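Probable amino acid aminotransferase (PDB 6Q1S) is probably an amino acid aminotransferase of class IV, here holding 4'-deoxy-4'-aminopyridoxal-5'-phosphate with 2-oxoglutaric acid beside it. Local coordinates at residues R117-R122 with M256-A260; I147-K151 with Y212-R216; A170-I174 with G185-V190; V176-V182 with A238-L244. One frame throughout, in Å; residues are numbered along the deposited sequence.

Interaction 1: R117-R122 with M256-A260; sequences RVIGAR and MTLAA. With AKG (2-oxoglutaric acid), chain H.
Arg122 turns the edge of its guanidinium group to the carbonyls of Met256 and Thr257. Arg122 NH2 gives a hydrogen bond of 2.7 Å to Met256 O, nearly straight at 165° and close to the guanidinium plane, with the carbonyl aimed almost directly at the nitrogen. Arg122 NE adds a weak bond of 3.5 Å to Thr257 O. Leu258 lies over one face instead, its CD1 3.9 Å from Arg122 CZ, and Glu88 forms a salt bridge with Arg122 NH2. These grips fasten helix 116-123, which runs from the antiparallel sheet to the mixed sheet of the class IV aminotransferase fold, across the start of strand 258-265; the local axes stand 63° apart. One residue earlier on the helix, Ala121 CB sits 3.7 Å from Thr257 CG2 and 3.9 Å from Ala260 CB. Thr257 is thus divided between two tasks: its methyl packs on the helix, whereas Thr257 OG1 donates to O2 of 2-oxoglutaric acid at 3.0 Å. Met256 bends at its last torsion (chi3 74°), bringing Met256 CE to 3.4 Å from Arg117 NH2. The Arg117 guanidinium turns its edge to AKG O3 and lies close to both carboxylates, though the O3 distance is too short to be trusted.

Interaction 2: I147-K151 with Y212-R216; sequences IASAK and YPILR. With PMP (4'-deoxy-4'-aminopyridoxal-5'-phosphate), chain G.
Leu215 carries the tight part of this contact, with both of its methyl groups pressed against the backbone of 148-151. Leu215 CD1 lies 3.2 Å from Ser149 O and 3.5 Å from Lys151 N, while Leu215 CD2 approaches Ala148 O at 3.4 Å. Leu215 CD2 also sits 3.7 Å from C2A of 4'-deoxy-4'-aminopyridoxal-5'-phosphate (PMP), so the leucine is wedged between the loop and the methyl side of the pyridine ring. Lys151 bends only at its end (chi4 48°), placing Lys151 NZ 3.2 Å from PMP O3 in a weak hydrogen bond, with Tyr155 as a further weak partner. Both residues line the PMP pocket of this class IV aminotransferase. No hydrogen bond spans the two segments anywhere. The more open side is that of Ala148 CB, which meets Pro213 CB at 3.7 Å, and Ser149 CA, which makes a CH...O contact of 3.6 Å with Ile214 O. Local turns shape both partners, a type I turn from Ile147 to Ala150 and an inverse gamma turn centred on Pro213. The chain after Arg216 leads into helix 218-229; Lys151 pairs by its backbone with Phe33 of strand 31-39, and Ser149 and Ala150 lean on Leu59 of helix 46-59.

Interaction 3: A170-I174 with G185-V190; sequences AGDVI and GPRSTV. With PMP (4'-deoxy-4'-aminopyridoxal-5'-phosphate), chain G; AKG (2-oxoglutaric acid), chain H.
Ile174 and Gly185 bring the two backbones together, their CA atoms 4.8 Å apart, yet no backbone hydrogen bond joins the segments; Gly185 CA instead makes a CH...O contact of 3.6 Å with Val173 O. The strands involved belong to the mixed sheet of the class IV aminotransferase fold but have different neighbours, 172-176 lying beside 126-132, and 189-194 between 204-207 and 249-254. Before strand 189-194 begins, the chain folds into a compact turn in which Gly185 N bonds to Ser188 O. Pro186 CD packs on Val173, 3.3 Å from Val173 O, and Ile174 CG2 meets Val190 CG2 at 4.2 Å where both side chains also touch Leu252. Asp172 divides its carboxylate between two partners. Through its anti lone pair, Asp172 OD1 accepts a hydrogen bond of 2.7 Å from Val173 N, which limits the rotation of the carboxylate, while Asp172 OD2 takes part in a long salt bridge, a weak bond of 3.5 Å from Arg187 NE. The carboxylate and guanidinium planes stand 78° apart, so this is a single-point contact and not a paired, coplanar one. Arg187 lies between aspartate and ligands: its backbone O accepts a hydrogen bond from N4A of 4'-deoxy-4'-aminopyridoxal-5'-phosphate at 2.8 Å, and at the end of the extended side chain Arg187 NH1 gives a hydrogen bond of 2.8 Å to O4 of 2-oxoglutaric acid, near the guanidinium plane.

Interaction 4: V176-V182 with A238-L244; sequences VSTDGYV and ALRVADL
Val182 N donates to Leu239 O over 2.6 Å, a short and nearly straight backbone bond with an N-H...O angle of 172°. The second polar link is weaker: Arg240 NH1 reaches Asp179 O at 2.9 Å, but the bond is bent, with the acceptor at the edge of the guanidinium group. Gly180 O lies over a face of that same group. Bends at chi2 and chi3 fold the arginine back over Tyr181, setting Arg240 CZ 4.9 Å from the centroid of the Tyr181 ring and 15° off the ring normal. This is a cation-pi contact, yet not a flat stack, since ring and guanidinium planes differ by 69°; Arg240 NH1 dips toward the middle of the face while Arg240 CD touches Tyr181 CE2, 3.5 Å away. Ala238 CB meets Tyr181 CD2 at 3.7 Å. The loop that presents the tyrosine is a type I turn from Ser177 to Gly180, extended to Tyr181 as a G1 beta bulge: Gly180 has a positive phi, Gly180 N bonds to Ser177 O, and Ser177 N bonds to Tyr181 O at 2.9 Å. Ser177 OG also accepts a hydrogen bond from Tyr181 N. This turn follows strand 172-176 and packs on the approach to helix 241-245. Past these polar links the contact becomes apolar. Val176 CG1 lies 3.8 Å from Val241 CG2, their side chains crossing at about a right angle, and Val182 CG2 comes within 3.6 Å of Leu244 CD1. Leu244 also meets Ile192 of strand 189-194.

Interactions 1 and 3 enclose 2-oxoglutaric acid together: their centres are 12 Å apart, and Arg117 NE lies 3.8 Å from Arg187 NH1, two like charges gathered around the ligand's carboxylates. Interaction 2 lies on the opposite side of the chain's centre from interaction 1, their centres about 22 Å apart, and shares 4'-deoxy-4'-aminopyridoxal-5'-phosphate with interaction 3, although the nearest atoms of the two contacts are about 5 Å apart. Interaction 4 is more peripheral, the side chain of Val182 lying about 11 Å from the PMP ligand. It still packs directly on the inner contacts: Val182 CG1 is 4.0 Å from Ile174 CG2 in interaction 3, and Ala238 CB is 3.3 Å from Tyr212 OH in interaction 2.

Interaction 1: R117-R122 with M256-A260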
# COMPACT_ATOMS: atom_id res chain seq x y z
N ARG B 117 4.50 -23.25 -2.85
CA ARG B 117 5.76 -22.56 -3.10
C ARG B 117 6.69 -22.58 -1.89
O ARG B 117 7.90 -22.42 -2.05
CB ARG B 117 5.48 -21.12 -3.52
CG ARG B 117 4.87 -20.27 -2.42
CD ARG B 117 5.11 -18.78 -2.64
NE ARG B 117 4.20 -17.98 -1.83
CZ ARG B 117 4.39 -17.70 -0.54
NH1 ARG B 117 5.45 -18.17 0.09
NH2 ARG B 117 3.50 -16.95 0.11
N VAL B 118 6.14 -22.80 -0.69
CA VAL B 118 6.97 -22.76 0.51
C VAL B 118 7.85 -24.00 0.60
O VAL B 118 9.04 -23.92 0.93
CB VAL B 118 6.08 -22.60 1.76
CG1 VAL B 118 6.87 -22.91 3.02
CG2 VAL B 118 5.51 -21.19 1.82
N ILE B 119 7.29 -25.17 0.30
CA ILE B 119 8.07 -26.40 0.40
C ILE B 119 9.19 -26.42 -0.63
O ILE B 119 10.27 -26.96 -0.37
CB ILE B 119 7.15 -27.64 0.29
CG1 ILE B 119 7.83 -28.86 0.92
CG2 ILE B 119 6.78 -27.93 -1.16
CD1 ILE B 119 8.10 -28.70 2.40
N GLY B 120 8.96 -25.82 -1.80
CA GLY B 120 10.02 -25.74 -2.80
C GLY B 120 11.11 -24.76 -2.41
O GLY B 120 12.30 -25.01 -2.61
N ALA B 121 10.71 -23.62 -1.83
CA ALA B 121 11.69 -22.61 -1.43
C ALA B 121 12.58 -23.12 -0.30
O ALA B 121 13.78 -22.85 -0.28
CB ALA B 121 10.98 -21.32 -1.03
N ARG B 122 12.00 -23.85 0.65
CA ARG B 122 12.79 -24.43 1.73
C ARG B 122 13.73 -25.50 1.20
O ARG B 122 14.93 -25.52 1.53
CB ARG B 122 11.88 -25.02 2.81
CG ARG B 122 10.99 -24.01 3.51
CD ARG B 122 10.28 -24.66 4.68
NE ARG B 122 9.19 -23.83 5.21
CZ ARG B 122 8.25 -24.27 6.02
NH1 ARG B 122 8.25 -25.54 6.41
NH2 ARG B 122 7.30 -23.45 6.45
N MET B 256 6.79 -17.62 7.49
CA MET B 256 6.17 -18.79 6.89
C MET B 256 7.13 -19.58 6.00
O MET B 256 7.19 -20.81 6.09
CB MET B 256 4.92 -18.38 6.11
CG MET B 256 4.22 -19.53 5.40
SD MET B 256 2.62 -19.06 4.72
CE MET B 256 3.11 -18.09 3.30
N THR B 257 7.87 -18.89 5.13
CA THR B 257 8.82 -19.56 4.26
C THR B 257 10.08 -19.99 5.00
O THR B 257 10.83 -20.84 4.50
CB THR B 257 9.20 -18.64 3.09
OG1 THR B 257 8.01 -18.02 2.57
CG2 THR B 257 9.87 -19.43 1.97
N LEU B 258 10.32 -19.44 6.20
CA LEU B 258 11.49 -19.74 7.02
C LEU B 258 12.78 -19.29 6.33
O LEU B 258 13.20 -18.15 6.51
CB LEU B 258 11.55 -21.23 7.37
CG LEU B 258 10.39 -21.74 8.23
CD1 LEU B 258 10.72 -23.09 8.83
CD2 LEU B 258 10.03 -20.74 9.32
N ALA B 259 13.41 -20.16 5.55
CA ALA B 259 14.70 -19.83 4.94
C ALA B 259 14.76 -20.38 3.53
O ALA B 259 14.69 -21.59 3.32
CB ALA B 259 15.85 -20.39 5.78
N ALA B 260 14.90 -19.47 2.56
CA ALA B 260 15.07 -19.82 1.15
C ALA B 260 16.42 -19.30 0.70
O ALA B 260 16.60 -18.08 0.54
CB ALA B 260 13.94 -19.24 0.30
C1 AKG H . 5.50 -15.54 2.55
O1 AKG H . 5.86 -15.86 1.40
O2 AKG H . 5.76 -16.25 3.54
C2 AKG H . 4.76 -14.30 2.74
O5 AKG H . 5.18 -13.46 3.52
C3 AKG H . 3.48 -14.06 1.97
C4 AKG H . 3.81 -13.36 0.65
C5 AKG H . 3.07 -14.03 -0.48
O3 AKG H . 2.22 -14.91 -0.20
O4 AKG H . 3.32 -13.68 -1.65

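Interaction 2: I147-K151 with Y212-R216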
# COMPACT_ATOMS: atom_id res chain seq x y z
N ILE B 147 6.54 5.48 7.17
CA ILE B 147 6.26 4.32 8.03
C ILE B 147 6.81 3.03 7.43
O ILE B 147 6.13 1.99 7.45
CB ILE B 147 4.75 4.20 8.34
CG1 ILE B 147 3.91 4.09 7.07
CG2 ILE B 147 4.29 5.39 9.17
CD1 ILE B 147 2.71 3.19 7.20
N ALA B 148 8.04 3.07 6.93
CA ALA B 148 8.62 1.91 6.26
C ALA B 148 8.85 0.73 7.21
O ALA B 148 9.03 -0.39 6.73
CB ALA B 148 9.94 2.29 5.59
N SER B 149 8.85 0.96 8.52
CA SER B 149 9.03 -0.12 9.48
C SER B 149 7.71 -0.73 9.92
O SER B 149 7.72 -1.66 10.74
CB SER B 149 9.79 0.39 10.71
OG SER B 149 9.04 1.36 11.42
N ALA B 150 6.58 -0.25 9.40
CA ALA B 150 5.27 -0.77 9.77
C ALA B 150 4.83 -1.82 8.76
O ALA B 150 4.88 -1.59 7.55
CB ALA B 150 4.24 0.36 9.84
N LYS B 151 4.39 -2.97 9.27
CA LYS B 151 3.87 -4.05 8.44
C LYS B 151 2.39 -3.80 8.21
O LYS B 151 1.54 -4.25 8.98
CB LYS B 151 4.13 -5.40 9.10
CG LYS B 151 3.95 -6.59 8.17
CD LYS B 151 4.21 -7.89 8.91
CE LYS B 151 3.81 -9.09 8.07
NZ LYS B 151 4.35 -8.97 6.68
N TYR B 212 17.55 1.27 8.70
CA TYR B 212 17.18 1.31 7.30
C TYR B 212 15.66 1.30 7.15
O TYR B 212 14.95 0.83 8.04
CB TYR B 212 17.77 0.11 6.56
CG TYR B 212 19.23 0.23 6.19
CD1 TYR B 212 20.03 1.25 6.69
CD2 TYR B 212 19.82 -0.68 5.31
CE1 TYR B 212 21.37 1.35 6.35
CE2 TYR B 212 21.15 -0.58 4.96
CZ TYR B 212 21.92 0.43 5.48
OH TYR B 212 23.24 0.53 5.12
N PRO B 213 15.14 1.83 6.04
CA PRO B 213 13.69 1.80 5.81
C PRO B 213 13.17 0.40 5.52
O PRO B 213 12.66 0.15 4.42
CB PRO B 213 13.51 2.73 4.60
CG PRO B 213 14.82 2.66 3.89
CD PRO B 213 15.86 2.54 4.96
N ILE B 214 13.28 -0.52 6.48
CA ILE B 214 12.91 -1.91 6.28
C ILE B 214 12.14 -2.40 7.50
O ILE B 214 12.09 -1.75 8.54
CB ILE B 214 14.14 -2.82 6.04
CG1 ILE B 214 15.06 -2.82 7.26
CG2 ILE B 214 14.91 -2.37 4.80
CD1 ILE B 214 16.21 -3.79 7.15
N LEU B 215 11.53 -3.58 7.35
CA LEU B 215 10.86 -4.23 8.47
C LEU B 215 11.87 -5.01 9.31
O LEU B 215 12.86 -5.55 8.80
CB LEU B 215 9.77 -5.18 7.96
CG LEU B 215 8.42 -4.67 7.45
CD1 LEU B 215 7.60 -4.05 8.58
CD2 LEU B 215 8.54 -3.69 6.28
N ARG B 216 11.59 -5.08 10.61
CA ARG B 216 12.38 -5.91 11.52
C ARG B 216 11.85 -7.34 11.49
O ARG B 216 10.68 -7.58 11.81
CB ARG B 216 12.33 -5.35 12.94
CG ARG B 216 12.85 -3.93 13.07
CD ARG B 216 14.22 -3.94 13.73
NE ARG B 216 14.14 -4.29 15.14
CZ ARG B 216 14.10 -3.40 16.13
NH1 ARG B 216 14.03 -3.81 17.39
NH2 ARG B 216 14.14 -2.10 15.86
N1 PMP G . 10.29 -7.81 5.24
C2 PMP G . 9.03 -7.66 4.75
C2A PMP G . 8.71 -6.48 3.87
C3 PMP G . 7.98 -8.65 5.07
O3 PMP G . 6.71 -8.52 4.59
C4 PMP G . 8.36 -9.79 5.94
C4A PMP G . 7.35 -10.85 6.32
N4A PMP G . 6.88 -11.54 5.11
C5 PMP G . 9.76 -9.84 6.41
C6 PMP G . 10.65 -8.84 6.03
C5A PMP G . 10.22 -10.97 7.30
O4P PMP G . 9.56 -10.88 8.56
P PMP G . 9.23 -12.21 9.41
O1P PMP G . 8.32 -13.09 8.58
O2P PMP G . 10.52 -12.94 9.71
O3P PMP G . 8.54 -11.82 10.69

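Interaction 3: A170-I174 with G185-V190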
# COMPACT_ATOMS: atom_id res chain seq x y z
N ALA B 170 12.77 -15.12 -12.12
CA ALA B 170 13.28 -14.98 -10.76
C ALA B 170 12.18 -15.31 -9.76
O ALA B 170 11.02 -14.91 -9.93
CB ALA B 170 13.80 -13.56 -10.52
N GLY B 171 12.56 -16.03 -8.71
CA GLY B 171 11.60 -16.47 -7.71
C GLY B 171 11.37 -15.47 -6.60
O GLY B 171 10.38 -15.57 -5.87
N ASP B 172 12.27 -14.51 -6.45
CA ASP B 172 12.14 -13.50 -5.41
C ASP B 172 12.99 -12.30 -5.79
O ASP B 172 13.58 -12.25 -6.88
CB ASP B 172 12.53 -14.07 -4.04
CG ASP B 172 11.70 -13.49 -2.91
OD1 ASP B 172 11.58 -12.25 -2.83
OD2 ASP B 172 11.17 -14.28 -2.10
N VAL B 173 13.07 -11.32 -4.89
CA VAL B 173 13.73 -10.05 -5.15
C VAL B 173 14.52 -9.66 -3.91
O VAL B 173 14.10 -9.93 -2.78
CB VAL B 173 12.71 -8.95 -5.53
CG1 VAL B 173 13.36 -7.57 -5.50
CG2 VAL B 173 12.11 -9.22 -6.89
N ILE B 174 15.68 -9.05 -4.12
CA ILE B 174 16.43 -8.39 -3.07
C ILE B 174 16.45 -6.90 -3.40
O ILE B 174 17.01 -6.50 -4.42
CB ILE B 174 17.85 -8.95 -2.93
CG1 ILE B 174 17.81 -10.39 -2.43
CG2 ILE B 174 18.68 -8.08 -1.99
CD1 ILE B 174 19.16 -11.03 -2.26
N GLY B 185 13.90 -8.02 1.39
CA GLY B 185 13.05 -8.56 0.35
C GLY B 185 11.65 -8.01 0.45
O GLY B 185 11.24 -7.47 1.49
N PRO B 186 10.86 -8.14 -0.62
CA PRO B 186 9.45 -7.71 -0.56
C PRO B 186 8.62 -8.52 0.42
O PRO B 186 7.50 -8.10 0.76
CB PRO B 186 8.96 -7.90 -2.00
CG PRO B 186 9.90 -8.91 -2.59
CD PRO B 186 11.23 -8.64 -1.96
N ARG B 187 9.12 -9.68 0.88
CA ARG B 187 8.39 -10.48 1.85
C ARG B 187 9.33 -11.25 2.78
O ARG B 187 8.90 -12.25 3.37
CB ARG B 187 7.44 -11.46 1.13
CG ARG B 187 8.15 -12.43 0.20
CD ARG B 187 7.15 -13.34 -0.49
NE ARG B 187 7.76 -14.15 -1.55
CZ ARG B 187 7.09 -14.73 -2.53
NH1 ARG B 187 5.77 -14.61 -2.59
NH2 ARG B 187 7.73 -15.44 -3.45
N SER B 188 10.58 -10.82 2.92
CA SER B 188 11.55 -11.59 3.69
C SER B 188 12.68 -10.68 4.14
O SER B 188 12.80 -9.53 3.72
CB SER B 188 12.09 -12.76 2.86
OG SER B 188 12.43 -12.33 1.55
N THR B 189 13.51 -11.23 5.03
CA THR B 189 14.68 -10.55 5.57
C THR B 189 15.94 -11.16 4.97
O THR B 189 16.05 -12.38 4.85
CB THR B 189 14.72 -10.66 7.09
OG1 THR B 189 13.55 -10.04 7.65
CG2 THR B 189 15.96 -9.98 7.66
N VAL B 190 16.88 -10.30 4.58
CA VAL B 190 18.12 -10.74 3.95
C VAL B 190 19.15 -11.04 5.04
O VAL B 190 19.50 -10.17 5.83
CB VAL B 190 18.65 -9.68 2.97
CG1 VAL B 190 19.98 -10.13 2.39
CG2 VAL B 190 17.64 -9.43 1.87
N1 PMP G . 10.29 -7.81 5.24
C2 PMP G . 9.03 -7.66 4.75
C2A PMP G . 8.71 -6.48 3.87
C3 PMP G . 7.98 -8.65 5.07
O3 PMP G . 6.71 -8.52 4.59
C4 PMP G . 8.36 -9.79 5.94
C4A PMP G . 7.35 -10.85 6.32
N4A PMP G . 6.88 -11.54 5.11
C5 PMP G . 9.76 -9.84 6.41
C6 PMP G . 10.65 -8.84 6.03
C5A PMP G . 10.22 -10.97 7.30
O4P PMP G . 9.56 -10.88 8.56
P PMP G . 9.23 -12.21 9.41
O1P PMP G . 8.32 -13.09 8.58
O2P PMP G . 10.52 -12.94 9.71
O3P PMP G . 8.54 -11.82 10.69
C1 AKG H . 5.50 -15.54 2.55
O1 AKG H . 5.86 -15.86 1.40
O2 AKG H . 5.76 -16.25 3.54
C2 AKG H . 4.76 -14.30 2.74
O5 AKG H . 5.18 -13.46 3.52
C3 AKG H . 3.48 -14.06 1.97
C4 AKG H . 3.81 -13.36 0.65
C5 AKG H . 3.07 -14.03 -0.48
O3 AKG H . 2.22 -14.91 -0.20
O4 AKG H . 3.32 -13.68 -1.65

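Interaction 4: V176-V182 with A238-L244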
# COMPACT_ATOMS: atom_id res chain seq x y z
N VAL B 176 17.56 -3.16 -3.35
CA VAL B 176 18.78 -2.40 -3.13
C VAL B 176 18.42 -0.93 -3.15
O VAL B 176 17.64 -0.48 -4.00
CB VAL B 176 19.86 -2.72 -4.18
CG1 VAL B 176 21.19 -2.11 -3.78
CG2 VAL B 176 19.99 -4.23 -4.37
N SER B 177 18.97 -0.18 -2.20
CA SER B 177 18.70 1.24 -2.09
C SER B 177 19.43 2.04 -3.18
O SER B 177 20.36 1.55 -3.82
CB SER B 177 19.12 1.74 -0.71
OG SER B 177 20.52 1.61 -0.52
N THR B 178 18.98 3.28 -3.37
CA THR B 178 19.65 4.17 -4.32
C THR B 178 21.10 4.42 -3.91
O THR B 178 21.96 4.67 -4.76
CB THR B 178 18.90 5.49 -4.43
OG1 THR B 178 17.49 5.23 -4.55
CG2 THR B 178 19.36 6.27 -5.66
N ASP B 179 21.38 4.35 -2.61
CA ASP B 179 22.74 4.48 -2.10
C ASP B 179 23.60 3.28 -2.46
O ASP B 179 24.83 3.38 -2.43
CB ASP B 179 22.64 4.65 -0.58
CG ASP B 179 23.28 5.93 -0.08
OD1 ASP B 179 24.01 6.59 -0.85
OD2 ASP B 179 22.93 6.35 1.05
N GLY B 180 22.98 2.16 -2.82
CA GLY B 180 23.70 0.96 -3.18
C GLY B 180 23.80 -0.04 -2.05
O GLY B 180 24.59 -0.99 -2.15
N TYR B 181 23.05 0.16 -0.97
CA TYR B 181 23.07 -0.72 0.19
C TYR B 181 21.89 -1.69 0.14
O TYR B 181 20.80 -1.34 -0.33
CB TYR B 181 23.03 0.09 1.49
CG TYR B 181 24.25 0.97 1.68
CD1 TYR B 181 24.21 2.32 1.38
CD2 TYR B 181 25.44 0.44 2.16
CE1 TYR B 181 25.32 3.13 1.54
CE2 TYR B 181 26.56 1.24 2.33
CZ TYR B 181 26.49 2.58 2.02
OH TYR B 181 27.60 3.38 2.19
N VAL B 182 22.12 -2.91 0.63
CA VAL B 182 21.08 -3.92 0.65
C VAL B 182 20.03 -3.57 1.70
O VAL B 182 20.36 -3.21 2.84
CB VAL B 182 21.68 -5.31 0.91
CG1 VAL B 182 20.58 -6.36 1.02
CG2 VAL B 182 22.65 -5.67 -0.20
N ALA B 238 26.21 -2.43 7.08
CA ALA B 238 25.80 -1.88 5.80
C ALA B 238 26.28 -2.83 4.70
O ALA B 238 27.45 -2.83 4.33
CB ALA B 238 26.36 -0.48 5.60
N LEU B 239 25.36 -3.65 4.18
CA LEU B 239 25.72 -4.62 3.15
C LEU B 239 25.51 -4.00 1.78
O LEU B 239 24.56 -3.25 1.56
CB LEU B 239 24.90 -5.91 3.27
CG LEU B 239 25.06 -6.93 4.40
CD1 LEU B 239 24.83 -6.36 5.78
CD2 LEU B 239 24.12 -8.11 4.16
N ARG B 240 26.41 -4.33 0.86
CA ARG B 240 26.34 -3.90 -0.52
C ARG B 240 26.10 -5.10 -1.42
O ARG B 240 26.12 -6.25 -0.98
CB ARG B 240 27.63 -3.18 -0.93
CG ARG B 240 28.12 -2.15 0.08
CD ARG B 240 27.66 -0.76 -0.30
NE ARG B 240 28.25 -0.31 -1.56
CZ ARG B 240 27.95 0.83 -2.17
NH1 ARG B 240 27.04 1.64 -1.64
NH2 ARG B 240 28.54 1.15 -3.31
N VAL B 241 25.86 -4.82 -2.70
CA VAL B 241 25.62 -5.90 -3.65
C VAL B 241 26.87 -6.76 -3.78
O VAL B 241 26.79 -7.98 -3.94
CB VAL B 241 25.17 -5.34 -5.01
CG1 VAL B 241 25.13 -6.43 -6.07
CG2 VAL B 241 23.80 -4.70 -4.88
N ALA B 242 28.05 -6.14 -3.69
CA ALA B 242 29.30 -6.90 -3.74
C ALA B 242 29.41 -7.87 -2.57
O ALA B 242 29.85 -9.01 -2.74
CB ALA B 242 30.49 -5.94 -3.75
N ASP B 243 29.00 -7.44 -1.38
CA ASP B 243 29.00 -8.32 -0.21
C ASP B 243 28.03 -9.48 -0.36
O ASP B 243 28.19 -10.50 0.31
CB ASP B 243 28.68 -7.53 1.05
CG ASP B 243 29.68 -6.42 1.32
OD1 ASP B 243 29.33 -5.45 2.01
OD2 ASP B 243 30.81 -6.51 0.79
N LEU B 244 27.02 -9.34 -1.22
CA LEU B 244 26.09 -10.45 -1.44
C LEU B 244 26.77 -11.59 -2.19
O LEU B 244 26.53 -12.77 -1.88
CB LEU B 244 24.86 -9.96 -2.21
CG LEU B 244 23.90 -9.04 -1.45
CD1 LEU B 244 22.77 -8.59 -2.36
CD2 LEU B 244 23.37 -9.72 -0.20